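Orotidine 5'-phosphate decarboxylase (Streptomyces avermitilis, PDB 3V75) probably catalyses the decarboxylation of orotidine 5'-phosphate to UMP, the last step of de novo UMP biosynthesis. Local coordinates at residues Ala34-His48 / Leu75-Phe89. Residues are numbered along the deposited sequence; the frame is centred on the assembly and turned at random. Where two conformers were deposited one is given.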
loop_
_atom_site.group_PDB
_atom_site.type_symbol
_atom_site.label_atom_id
_atom_site.label_comp_id
_atom_site.label_asym_id
_atom_site.label_seq_id
_atom_site.Cartn_x
_atom_site.Cartn_y
_atom_site.Cartn_z
ATOM N N ALA A 34 20.047 15.247 -11.387
ATOM C CA ALA A 34 19.215 14.861 -12.525
ATOM C C ALA A 34 18.303 16.027 -12.936
ATOM O O ALA A 34 18.141 16.302 -14.140
ATOM C CB ALA A 34 18.376 13.653 -12.180
HETATM N N MSE A 35 17.691 16.688 -11.964
HETATM C CA MSE A 35 16.825 17.815 -12.289
HETATM C C MSE A 35 17.629 18.959 -12.877
HETATM O O MSE A 35 17.110 19.660 -13.757
HETATM C CB MSE A 35 15.977 18.260 -11.097
HETATM C CG MSE A 35 14.891 17.202 -10.743
HETATM SE SE MSE A 35 13.457 17.876 -9.698
HETATM C CE MSE A 35 14.452 18.307 -8.130
ATOM N N ASP A 36 18.875 19.165 -12.433
ATOM C CA ASP A 36 19.712 20.217 -13.038
ATOM C C ASP A 36 20.036 19.842 -14.501
ATOM O O ASP A 36 20.014 20.689 -15.406
ATOM C CB ASP A 36 21.069 20.377 -12.317
ATOM C CG ASP A 36 20.973 20.997 -10.903
ATOM O OD1 ASP A 36 19.986 21.689 -10.578
ATOM O OD2 ASP A 36 21.948 20.783 -10.098
ATOM N N ASP A 37 20.390 18.570 -14.722
ATOM C CA ASP A 37 20.899 18.120 -16.026
ATOM C C ASP A 37 19.771 17.994 -17.057
ATOM O O ASP A 37 19.910 18.445 -18.187
ATOM C CB ASP A 37 21.583 16.750 -15.907
ATOM C CG ASP A 37 22.940 16.801 -15.200
ATOM O OD1 ASP A 37 23.514 17.878 -14.988
ATOM O OD2 ASP A 37 23.418 15.704 -14.820
ATOM N N ARG A 38 18.664 17.367 -16.690
ATOM C CA ARG A 38 17.598 17.075 -17.638
ATOM C C ARG A 38 16.398 17.997 -17.492
ATOM O O ARG A 38 15.486 17.952 -18.332
ATOM C CB ARG A 38 17.133 15.619 -17.488
ATOM C CG ARG A 38 18.185 14.616 -17.899
ATOM C CD ARG A 38 17.611 13.228 -17.882
ATOM N NE ARG A 38 18.560 12.245 -18.416
ATOM C CZ ARG A 38 18.232 10.987 -18.719
ATOM N NH1 ARG A 38 16.972 10.562 -18.546
ATOM N NH2 ARG A 38 19.155 10.160 -19.227
ATOM N N GLY A 39 16.371 18.781 -16.414
ATOM C CA GLY A 39 15.271 19.708 -16.165
ATOM C C GLY A 39 14.377 19.212 -15.038
ATOM O O GLY A 39 14.307 17.994 -14.746
ATOM N N PRO A 40 13.687 20.145 -14.377
ATOM C CA PRO A 40 12.908 19.798 -13.184
ATOM C C PRO A 40 11.521 19.223 -13.542
ATOM O O PRO A 40 10.500 19.922 -13.471
ATOM C CB PRO A 40 12.797 21.136 -12.433
ATOM C CG PRO A 40 12.838 22.148 -13.543
ATOM C CD PRO A 40 13.773 21.594 -14.598
ATOM N N LEU A 41 11.478 17.938 -13.842
ATOM C CA LEU A 41 10.227 17.320 -14.212
ATOM C C LEU A 41 10.249 15.828 -13.908
ATOM O O LEU A 41 11.245 15.144 -14.177
ATOM C CB LEU A 41 9.969 17.516 -15.713
ATOM C CG LEU A 41 8.622 16.958 -16.239
ATOM C CD1 LEU A 41 7.508 17.725 -15.608
ATOM C CD2 LEU A 41 8.539 17.007 -17.770
ATOM N N CYS A 42 9.128 15.340 -13.376
ATOM C CA CYS A 42 8.861 13.916 -13.233
ATOM C C CYS A 42 7.619 13.615 -14.063
ATOM O O CYS A 42 6.619 14.331 -13.957
ATOM C CB CYS A 42 8.559 13.620 -11.754
ATOM S SG CYS A 42 8.131 11.912 -11.418
ATOM N N VAL A 43 7.680 12.579 -14.888
ATOM C CA VAL A 43 6.537 12.218 -15.729
ATOM C C VAL A 43 5.930 10.940 -15.199
ATOM O O VAL A 43 6.641 9.934 -15.013
ATOM C CB VAL A 43 6.950 12.058 -17.219
ATOM C CG1 VAL A 43 5.764 11.548 -18.053
ATOM C CG2 VAL A 43 7.464 13.383 -17.775
ATOM N N GLY A 44 4.631 10.944 -14.937
ATOM C CA GLY A 44 3.972 9.732 -14.470
ATOM C C GLY A 44 3.967 8.680 -15.563
ATOM O O GLY A 44 3.930 8.990 -16.771
ATOM N N ILE A 45 4.009 7.406 -15.175
ATOM C CA ILE A 45 3.712 6.350 -16.141
ATOM C C ILE A 45 2.410 5.748 -15.617
ATOM O O ILE A 45 2.404 4.939 -14.650
ATOM C CB ILE A 45 4.820 5.301 -16.242
ATOM C CG1 ILE A 45 6.167 5.970 -16.512
ATOM C CG2 ILE A 45 4.493 4.268 -17.335
ATOM C CD1 ILE A 45 7.357 4.979 -16.705
ATOM N N ASP A 46 1.296 6.175 -16.226
ATOM C CA ASP A 46 -0.037 5.984 -15.671
ATOM C C ASP A 46 -0.963 5.299 -16.671
ATOM O O ASP A 46 -1.832 5.956 -17.268
ATOM C CB ASP A 46 -0.645 7.354 -15.308
ATOM C CG ASP A 46 0.112 8.039 -14.217
ATOM O OD1 ASP A 46 0.478 7.384 -13.230
ATOM O OD2 ASP A 46 0.392 9.250 -14.340
ATOM N N PRO A 47 -0.764 3.996 -16.914
ATOM C CA PRO A 47 -1.534 3.311 -17.963
ATOM C C PRO A 47 -2.918 2.911 -17.448
ATOM O O PRO A 47 -3.262 1.710 -17.421
ATOM C CB PRO A 47 -0.687 2.063 -18.282
ATOM C CG PRO A 47 0.039 1.802 -16.946
ATOM C CD PRO A 47 0.358 3.190 -16.409
ATOM N N HIS A 48 -3.715 3.883 -17.021
ATOM C CA HIS A 48 -5.106 3.571 -16.682
ATOM C C HIS A 48 -5.945 3.388 -17.931
ATOM O O HIS A 48 -5.546 3.783 -19.042
ATOM C CB HIS A 48 -5.736 4.601 -15.731
ATOM C CG HIS A 48 -5.497 6.028 -16.100
ATOM N ND1 HIS A 48 -6.098 6.634 -17.191
ATOM C CD2 HIS A 48 -4.764 6.992 -15.487
ATOM C CE1 HIS A 48 -5.736 7.906 -17.234
ATOM N NE2 HIS A 48 -4.917 8.148 -16.218
ATOM N N LEU A 75 10.703 9.012 -23.908
ATOM C CA LEU A 75 11.122 9.957 -22.876
ATOM C C LEU A 75 12.295 9.538 -21.984
ATOM O O LEU A 75 12.830 10.381 -21.271
ATOM C CB LEU A 75 9.915 10.276 -21.964
ATOM C CG LEU A 75 8.745 10.980 -22.684
ATOM C CD1 LEU A 75 7.615 11.171 -21.667
ATOM C CD2 LEU A 75 9.179 12.300 -23.300
ATOM N N GLY A 76 12.698 8.259 -22.045
ATOM C CA GLY A 76 13.630 7.722 -21.047
ATOM C C GLY A 76 14.960 8.446 -21.019
ATOM O O GLY A 76 15.547 8.591 -19.950
ATOM N N GLU A 77 15.428 8.918 -22.170
ATOM C CA GLU A 77 16.695 9.644 -22.219
ATOM C C GLU A 77 16.559 11.128 -21.929
ATOM O O GLU A 77 17.577 11.838 -21.841
ATOM C CB GLU A 77 17.386 9.435 -23.563
ATOM C CG GLU A 77 17.776 7.954 -23.750
ATOM C CD GLU A 77 18.661 7.704 -24.989
ATOM O OE1 GLU A 77 19.077 8.692 -25.668
ATOM O OE2 GLU A 77 18.918 6.511 -25.282
ATOM N N HIS A 78 15.319 11.604 -21.780
ATOM C CA HIS A 78 15.055 13.042 -21.786
ATOM C C HIS A 78 14.514 13.585 -20.517
ATOM O O HIS A 78 14.673 14.767 -20.234
ATOM C CB HIS A 78 14.148 13.394 -22.969
ATOM C CG HIS A 78 14.704 12.864 -24.250
ATOM N ND1 HIS A 78 15.904 13.317 -24.772
ATOM C CD2 HIS A 78 14.304 11.848 -25.050
ATOM C CE1 HIS A 78 16.203 12.616 -25.858
ATOM N NE2 HIS A 78 15.251 11.717 -26.050
ATOM N N VAL A 79 13.907 12.742 -19.704
ATOM C CA VAL A 79 13.289 13.255 -18.472
ATOM C C VAL A 79 14.085 12.877 -17.248
ATOM O O VAL A 79 14.720 11.806 -17.209
ATOM C CB VAL A 79 11.800 12.793 -18.235
ATOM C CG1 VAL A 79 10.890 13.222 -19.412
ATOM C CG2 VAL A 79 11.725 11.300 -17.966
ATOM N N ALA A 80 14.091 13.786 -16.275
ATOM C CA ALA A 80 14.846 13.553 -15.038
ATOM C C ALA A 80 14.320 12.331 -14.278
ATOM O O ALA A 80 15.111 11.507 -13.794
ATOM C CB ALA A 80 14.827 14.774 -14.136
ATOM N N VAL A 81 13.000 12.218 -14.160
ATOM C CA VAL A 81 12.390 11.227 -13.280
ATOM C C VAL A 81 11.126 10.690 -13.936
ATOM O O VAL A 81 10.388 11.454 -14.591
ATOM C CB VAL A 81 11.974 11.880 -11.925
ATOM C CG1 VAL A 81 11.557 10.824 -10.886
ATOM C CG2 VAL A 81 13.088 12.765 -11.375
ATOM N N PHE A 82 10.852 9.399 -13.759
ATOM C CA PHE A 82 9.522 8.834 -14.037
ATOM C C PHE A 82 8.865 8.378 -12.765
ATOM O O PHE A 82 9.565 7.972 -11.817
ATOM C CB PHE A 82 9.622 7.565 -14.869
ATOM C CG PHE A 82 9.932 7.789 -16.317
ATOM C CD1 PHE A 82 9.016 8.456 -17.152
ATOM C CD2 PHE A 82 11.080 7.253 -16.882
ATOM C CE1 PHE A 82 9.278 8.602 -18.519
ATOM C CE2 PHE A 82 11.339 7.374 -18.250
ATOM C CZ PHE A 82 10.447 8.075 -19.070
ATOM N N LYS A 83 7.536 8.364 -12.742
ATOM C CA LYS A 83 6.803 7.837 -11.592
ATOM C C LYS A 83 5.744 6.861 -12.067
ATOM O O LYS A 83 4.612 7.248 -12.350
ATOM C CB LYS A 83 6.187 8.971 -10.772
ATOM C CG LYS A 83 5.465 8.477 -9.499
ATOM C CD LYS A 83 5.034 9.614 -8.592
ATOM C CE LYS A 83 3.795 10.357 -9.097
ATOM N NZ LYS A 83 2.552 9.531 -9.107
ATOM N N PRO A 84 6.097 5.576 -12.188
ATOM C CA PRO A 84 5.036 4.605 -12.477
ATOM C C PRO A 84 4.094 4.496 -11.298
ATOM O O PRO A 84 4.548 4.502 -10.150
ATOM C CB PRO A 84 5.785 3.277 -12.657
ATOM C CG PRO A 84 7.106 3.504 -11.967
ATOM C CD PRO A 84 7.425 4.959 -12.059
ATOM N N GLN A 85 2.798 4.369 -11.575
ATOM C CA GLN A 85 1.800 4.129 -10.531
ATOM C C GLN A 85 1.491 2.639 -10.525
ATOM O O GLN A 85 0.865 2.115 -11.430
ATOM C CB GLN A 85 0.529 4.971 -10.776
ATOM C CG GLN A 85 -0.668 4.621 -9.905
ATOM C CD GLN A 85 -0.290 4.480 -8.446
ATOM O OE1 GLN A 85 -0.314 3.352 -7.897
ATOM N NE2 GLN A 85 0.070 5.588 -7.809
ATOM N N SER A 86 1.951 1.974 -9.461
ATOM C CA SER A 86 1.873 0.523 -9.348
ATOM C C SER A 86 0.455 -0.010 -9.565
ATOM O O SER A 86 0.293 -1.074 -10.168
ATOM C CB SER A 86 2.369 0.104 -7.956
ATOM O OG SER A 86 2.495 -1.299 -7.892
ATOM N N ALA A 87 -0.562 0.684 -9.062
ATOM C CA ALA A 87 -1.918 0.133 -9.129
ATOM C C ALA A 87 -2.364 -0.203 -10.547
ATOM O O ALA A 87 -3.097 -1.155 -10.775
ATOM C CB ALA A 87 -2.939 1.087 -8.481
ATOM N N PHE A 88 -1.940 0.626 -11.508
ATOM C CA PHE A 88 -2.386 0.436 -12.888
ATOM C C PHE A 88 -1.761 -0.801 -13.535
ATOM O O PHE A 88 -2.275 -1.301 -14.524
ATOM C CB PHE A 88 -2.121 1.692 -13.730
ATOM C CG PHE A 88 -2.832 2.916 -13.199
ATOM C CD1 PHE A 88 -4.175 2.861 -12.851
ATOM C CD2 PHE A 88 -2.164 4.126 -13.065
ATOM C CE1 PHE A 88 -4.832 4.034 -12.348
ATOM C CE2 PHE A 88 -2.811 5.245 -12.580
ATOM C CZ PHE A 88 -4.129 5.181 -12.221
ATOM N N PHE A 89 -0.651 -1.277 -12.963
ATOM C CA PHE A 89 -0.004 -2.514 -13.393
ATOM C C PHE A 89 -0.600 -3.701 -12.592
ATOM O O PHE A 89 -0.878 -4.763 -13.143
ATOM C CB PHE A 89 1.515 -2.392 -13.163
ATOM C CG PHE A 89 2.165 -1.336 -13.996
ATOM C CD1 PHE A 89 2.802 -1.669 -15.200
ATOM C CD2 PHE A 89 2.109 -0.004 -13.603
ATOM C CE1 PHE A 89 3.397 -0.691 -16.002
ATOM C CE2 PHE A 89 2.711 0.997 -14.396
ATOM C CZ PHE A 89 3.361 0.641 -15.608
HETATM O O HOH W 1 13.206 16.399 -16.951
HETATM O O HOH W 2 16.448 16.602 -21.021
HETATM O O HOH W 3 2.286 8.026 -11.371
#
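Ile-45 lays its CD1 methyl over one face of the Phe-82 ring, 4.2 Å from the ring centroid, a CH-pi contact between two buried apolar groups. CG1 is swung away from the carbonyl carbon (chi1 -53°), which carries the delta methyl over that ring while CG2 faces CZ of Phe-89. Pro-47, compact and rigid, sets CG over the face of Phe-89. Beyond it His-48 meets Phe-88 twice: CB lies over a face of the ring, 3.8 Å from the centroid, and the imidazole turns its CD2 edge toward the face of Phe-88 in a T-shaped pair with planes at 75°. On the face of the sheet opposite Ile-45 and Phe-82, the large, polarisable SG of the short Cys-42 side chain touches CG1 of Val-81 and CB of Lys-83. Gly-44 suits this face because a CB would meet the Asp-46 carboxylate, and Ala-80 fits only a methyl against Gly-39 O.

The strands 42-45 and 81-84 run parallel, Val-43 and Ile-45 giving N-H to Val-81 and Lys-83 and taking it from Lys-83 and Gln-85. At their start, the extended Arg-38 brings NH1 to Gly-76 O at 2.8 Å and Val-79 O at 2.9 Å, pinning the loop. At the other end one water bridges Asp-46 OD1, Lys-83 O and Lys-83 NZ. Asp-46 OD2 bonds Ser-270, and the bent Lys-83 chain reaches a salt bridge with Asp-117. Gln-85 caps the next helix through OE1, close to Lys-119, the predicted proton donor. These are the first two strands of a TIM barrel, joined by a right-handed beta-alpha-beta crossover through helix 61-75.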